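Local coordinates for protein ATP-citrate lyase beta-subunit (Chlorobium limicola, PDB 6HXJ) that probably takes part in the ATP-dependent cleavage of citrate with CoA to acetyl-CoA and oxaloacetate, as one subunit of ATP-citrate lyase, at residues A[210-215]-A[223-228]. Numbering follows the deposited sequence.
Sequences VDYDAR and FKPVSE
Tyr212 reaches across to Phe223 and Pro225 and illustrates how a single aromatic side chain can pin a loop back on itself. Its CB starts the approach, 4.2 Å from Pro225 CG, and from there the ring runs beneath the proline. Pro225 CG sits over the middle of one face, 13° off the ring normal and 3.7 Å from the ring centroid, a CH-pi contact in which the proline lies roughly perpendicular to the tyrosine side chain. Farther out, CE2 and CZ meet Pro225 CD. Along the other branch of the ring, Tyr212 CE1 meets Phe223 CE1 obliquely at 4.0 Å, the two side chains running antiparallel past one another. At the tip, OH donates to Phe223 O over 2.7 Å; the hydroxyl lies in the carbonyl plane, with a C=O...O angle of 150°, and the acceptor in turn stands at the edge of the tyrosine ring. One residue thus combines an apolar face with a polar end. A leucine in place of Tyr212 would probably leave Phe223 O without this donor and take from Pro225 the flat surface on which it rests. Beside this pair, Val210 CG2 meets the edge of the Phe223 ring, 4.1 Å from CE1; the Phe223 chi1 of 61° sets its CG over the backbone, flanked by N and C, and turns the ring so that CE1 meets both Val210 and Tyr212. The contact lies in the connection that follows strand 200-210 in the ATP-grasp part of the chain and leads to helix 235-246. Strand 3-4, next to 200-210 in the antiparallel sheet, touches both segments: Ile4 packs on Val210 and Phe223, and Lys3 is joined to Val226 by a backbone hydrogen bond.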
ATOM      1  N   VAL A 210      18.451 -26.276  53.992  1.00 77.24           N
ATOM      2  CA  VAL A 210      18.718 -26.346  52.547  1.00 76.02           C
ATOM      3  C   VAL A 210      18.957 -24.955  51.985  1.00 79.21           C
ATOM      4  O   VAL A 210      18.499 -23.965  52.543  1.00 81.12           O
ATOM      5  CB  VAL A 210      17.702 -27.175  51.703  1.00 80.58           C
ATOM      6  CG1 VAL A 210      17.782 -28.655  52.065  1.00 80.19           C
ATOM      7  CG2 VAL A 210      16.280 -26.650  51.817  1.00 82.30           C
ATOM      8  N   ASP A 211      19.704 -24.868  50.893  1.00 74.39           N
ATOM      9  CA  ASP A 211      19.960 -23.573  50.259  1.00 73.73           C
ATOM     10  C   ASP A 211      18.726 -23.212  49.367  1.00 78.71           C
ATOM     11  O   ASP A 211      18.626 -23.674  48.223  1.00 79.08           O
ATOM     12  CB  ASP A 211      21.297 -23.620  49.497  1.00 73.82           C
ATOM     13  CG  ASP A 211      21.579 -22.445  48.557  1.00 83.71           C
ATOM     14  OD1 ASP A 211      20.999 -21.342  48.773  1.00 84.72           O
ATOM     15  OD2 ASP A 211      22.417 -22.608  47.647  1.00 86.92           O
ATOM     16  N   TYR A 212      17.770 -22.427  49.927  1.00 75.34           N
ATOM     17  CA  TYR A 212      16.494 -22.111  49.258  1.00 77.22           C
ATOM     18  C   TYR A 212      16.615 -21.331  47.955  1.00 82.11           C
ATOM     19  O   TYR A 212      15.703 -21.433  47.151  1.00 83.68           O
ATOM     20  CB  TYR A 212      15.471 -21.439  50.190  1.00 79.42           C
ATOM     21  CG  TYR A 212      14.038 -21.775  49.840  1.00 82.55           C
ATOM     22  CD1 TYR A 212      13.568 -23.083  49.917  1.00 83.44           C
ATOM     23  CD2 TYR A 212      13.152 -20.787  49.418  1.00 87.18           C
ATOM     24  CE1 TYR A 212      12.258 -23.402  49.567  1.00 87.18           C
ATOM     25  CE2 TYR A 212      11.832 -21.092  49.077  1.00 90.83           C
ATOM     26  CZ  TYR A 212      11.390 -22.400  49.155  1.00 98.70           C
ATOM     27  OH  TYR A 212      10.092 -22.703  48.815  1.00105.49           O
ATOM     28  N   ASP A 213      17.737 -20.642  47.691  1.00 79.05           N
ATOM     29  CA  ASP A 213      17.987 -19.933  46.428  1.00 81.34           C
ATOM     30  C   ASP A 213      18.024 -20.904  45.241  1.00 86.21           C
ATOM     31  O   ASP A 213      17.796 -20.502  44.099  1.00 88.28           O
ATOM     32  CB  ASP A 213      19.344 -19.214  46.502  1.00 82.50           C
ATOM     33  CG  ASP A 213      19.425 -18.085  47.510  1.00 99.71           C
ATOM     34  OD1 ASP A 213      18.561 -17.170  47.452  1.00101.02           O
ATOM     35  OD2 ASP A 213      20.399 -18.071  48.311  1.00112.61           O
ATOM     36  N   ALA A 214      18.305 -22.172  45.542  1.00 80.57           N
ATOM     37  CA  ALA A 214      18.453 -23.269  44.606  1.00 79.83           C
ATOM     38  C   ALA A 214      17.157 -23.879  44.190  1.00 83.09           C
ATOM     39  O   ALA A 214      17.175 -24.755  43.338  1.00 83.97           O
ATOM     40  CB  ALA A 214      19.314 -24.333  45.237  1.00 78.32           C
ATOM     41  N   ARG A 215      16.049 -23.407  44.756  1.00 78.35           N
ATOM     42  CA  ARG A 215      14.696 -23.980  44.516  1.00 80.77           C
ATOM     43  C   ARG A 215      14.365 -24.193  43.035  1.00 89.34           C
ATOM     44  O   ARG A 215      13.626 -25.131  42.744  1.00 93.12           O
ATOM     45  CB  ARG A 215      13.618 -23.106  45.158  1.00 83.04           C
ATOM     46  CG  ARG A 215      12.270 -23.795  45.290  1.00 98.34           C
ATOM     47  CD  ARG A 215      11.086 -22.879  45.042  1.00118.60           C
ATOM     48  NE  ARG A 215       9.836 -23.590  44.806  1.00137.06           N
ATOM     49  CZ  ARG A 215       9.288 -23.779  43.611  1.00155.57           C
ATOM     50  NH1 ARG A 215       8.580 -24.868  43.368  1.00148.45           N
ATOM     51  NH2 ARG A 215       9.455 -22.881  42.656  1.00137.65           N
ATOM     52  N   PHE A 223       7.482 -27.044  49.770  1.00112.60           N
ATOM     53  CA  PHE A 223       7.612 -26.529  51.140  1.00110.54           C
ATOM     54  C   PHE A 223       8.223 -25.117  51.138  1.00114.56           C
ATOM     55  O   PHE A 223       8.889 -24.724  50.176  1.00112.01           O
ATOM     56  CB  PHE A 223       8.455 -27.464  52.044  1.00108.77           C
ATOM     57  CG  PHE A 223       9.886 -27.693  51.601  1.00105.47           C
ATOM     58  CD1 PHE A 223      10.884 -26.763  51.891  1.00104.61           C
ATOM     59  CD2 PHE A 223      10.239 -28.838  50.904  1.00106.32           C
ATOM     60  CE1 PHE A 223      12.192 -26.954  51.444  1.00101.58           C
ATOM     61  CE2 PHE A 223      11.557 -29.043  50.493  1.00105.53           C
ATOM     62  CZ  PHE A 223      12.526 -28.105  50.774  1.00100.32           C
ATOM     63  N   LYS A 224       8.036 -24.389  52.244  1.00113.99           N
ATOM     64  CA  LYS A 224       8.570 -23.047  52.463  1.00113.61           C
ATOM     65  C   LYS A 224       9.511 -23.102  53.672  1.00116.10           C
ATOM     66  O   LYS A 224       9.340 -23.968  54.539  1.00115.73           O
ATOM     67  CB  LYS A 224       7.432 -22.038  52.698  1.00120.94           C
ATOM     68  CG  LYS A 224       6.857 -21.431  51.408  1.00138.00           C
ATOM     69  CD  LYS A 224       5.499 -20.750  51.636  1.00151.36           C
ATOM     70  CE  LYS A 224       4.638 -20.767  50.390  1.00164.49           C
ATOM     71  NZ  LYS A 224       3.252 -20.294  50.651  1.00177.32           N
ATOM     72  N   PRO A 225      10.508 -22.209  53.783  1.00111.66           N
ATOM     73  CA  PRO A 225      11.422 -22.310  54.925  1.00110.11           C
ATOM     74  C   PRO A 225      10.867 -21.722  56.207  1.00117.79           C
ATOM     75  O   PRO A 225      10.024 -20.829  56.159  1.00119.26           O
ATOM     76  CB  PRO A 225      12.668 -21.570  54.456  1.00109.47           C
ATOM     77  CG  PRO A 225      12.393 -21.124  53.015  1.00114.38           C
ATOM     78  CD  PRO A 225      10.914 -21.130  52.863  1.00112.88           C
ATOM     79  N   VAL A 226      11.352 -22.237  57.351  1.00116.04           N
ATOM     80  CA  VAL A 226      10.977 -21.830  58.709  1.00119.57           C
ATOM     81  C   VAL A 226      11.492 -20.426  58.953  1.00128.09           C
ATOM     82  O   VAL A 226      12.539 -20.056  58.422  1.00124.14           O
ATOM     83  CB  VAL A 226      11.547 -22.820  59.763  1.00122.21           C
ATOM     84  CG1 VAL A 226      11.419 -22.294  61.192  1.00124.26           C
ATOM     85  CG2 VAL A 226      10.912 -24.200  59.642  1.00122.65           C
ATOM     86  N   SER A 227      10.759 -19.676  59.798  1.00132.86           N
ATOM     87  CA  SER A 227      10.992 -18.301  60.220  1.00136.18           C
ATOM     88  C   SER A 227      12.365 -18.087  60.863  1.00141.31           C
ATOM     89  O   SER A 227      12.786 -18.881  61.716  1.00140.50           O
ATOM     90  CB  SER A 227       9.894 -17.866  61.190  1.00145.67           C
ATOM     91  OG  SER A 227       8.579 -18.109  60.711  1.00159.20           O
ATOM     92  N   GLU A 228      13.052 -16.997  60.456  1.00138.96           N
ATOM     93  CA  GLU A 228      14.360 -16.612  60.995  1.00138.07           C
ATOM     94  C   GLU A 228      14.198 -16.438  62.528  1.00146.42           C
ATOM     95  O   GLU A 228      14.596 -17.341  63.276  1.00145.57           O
ATOM     96  CB  GLU A 228      14.914 -15.369  60.261  1.00139.10           C
ATOM     97  CG  GLU A 228      15.436 -15.648  58.850  1.00143.41           C
ATOM     98  CD  GLU A 228      14.695 -15.023  57.674  1.00158.21           C
ATOM     99  OE1 GLU A 228      14.474 -13.790  57.681  1.00148.96           O
ATOM    100  OE2 GLU A 228      14.401 -15.762  56.707  1.00145.81           O
TER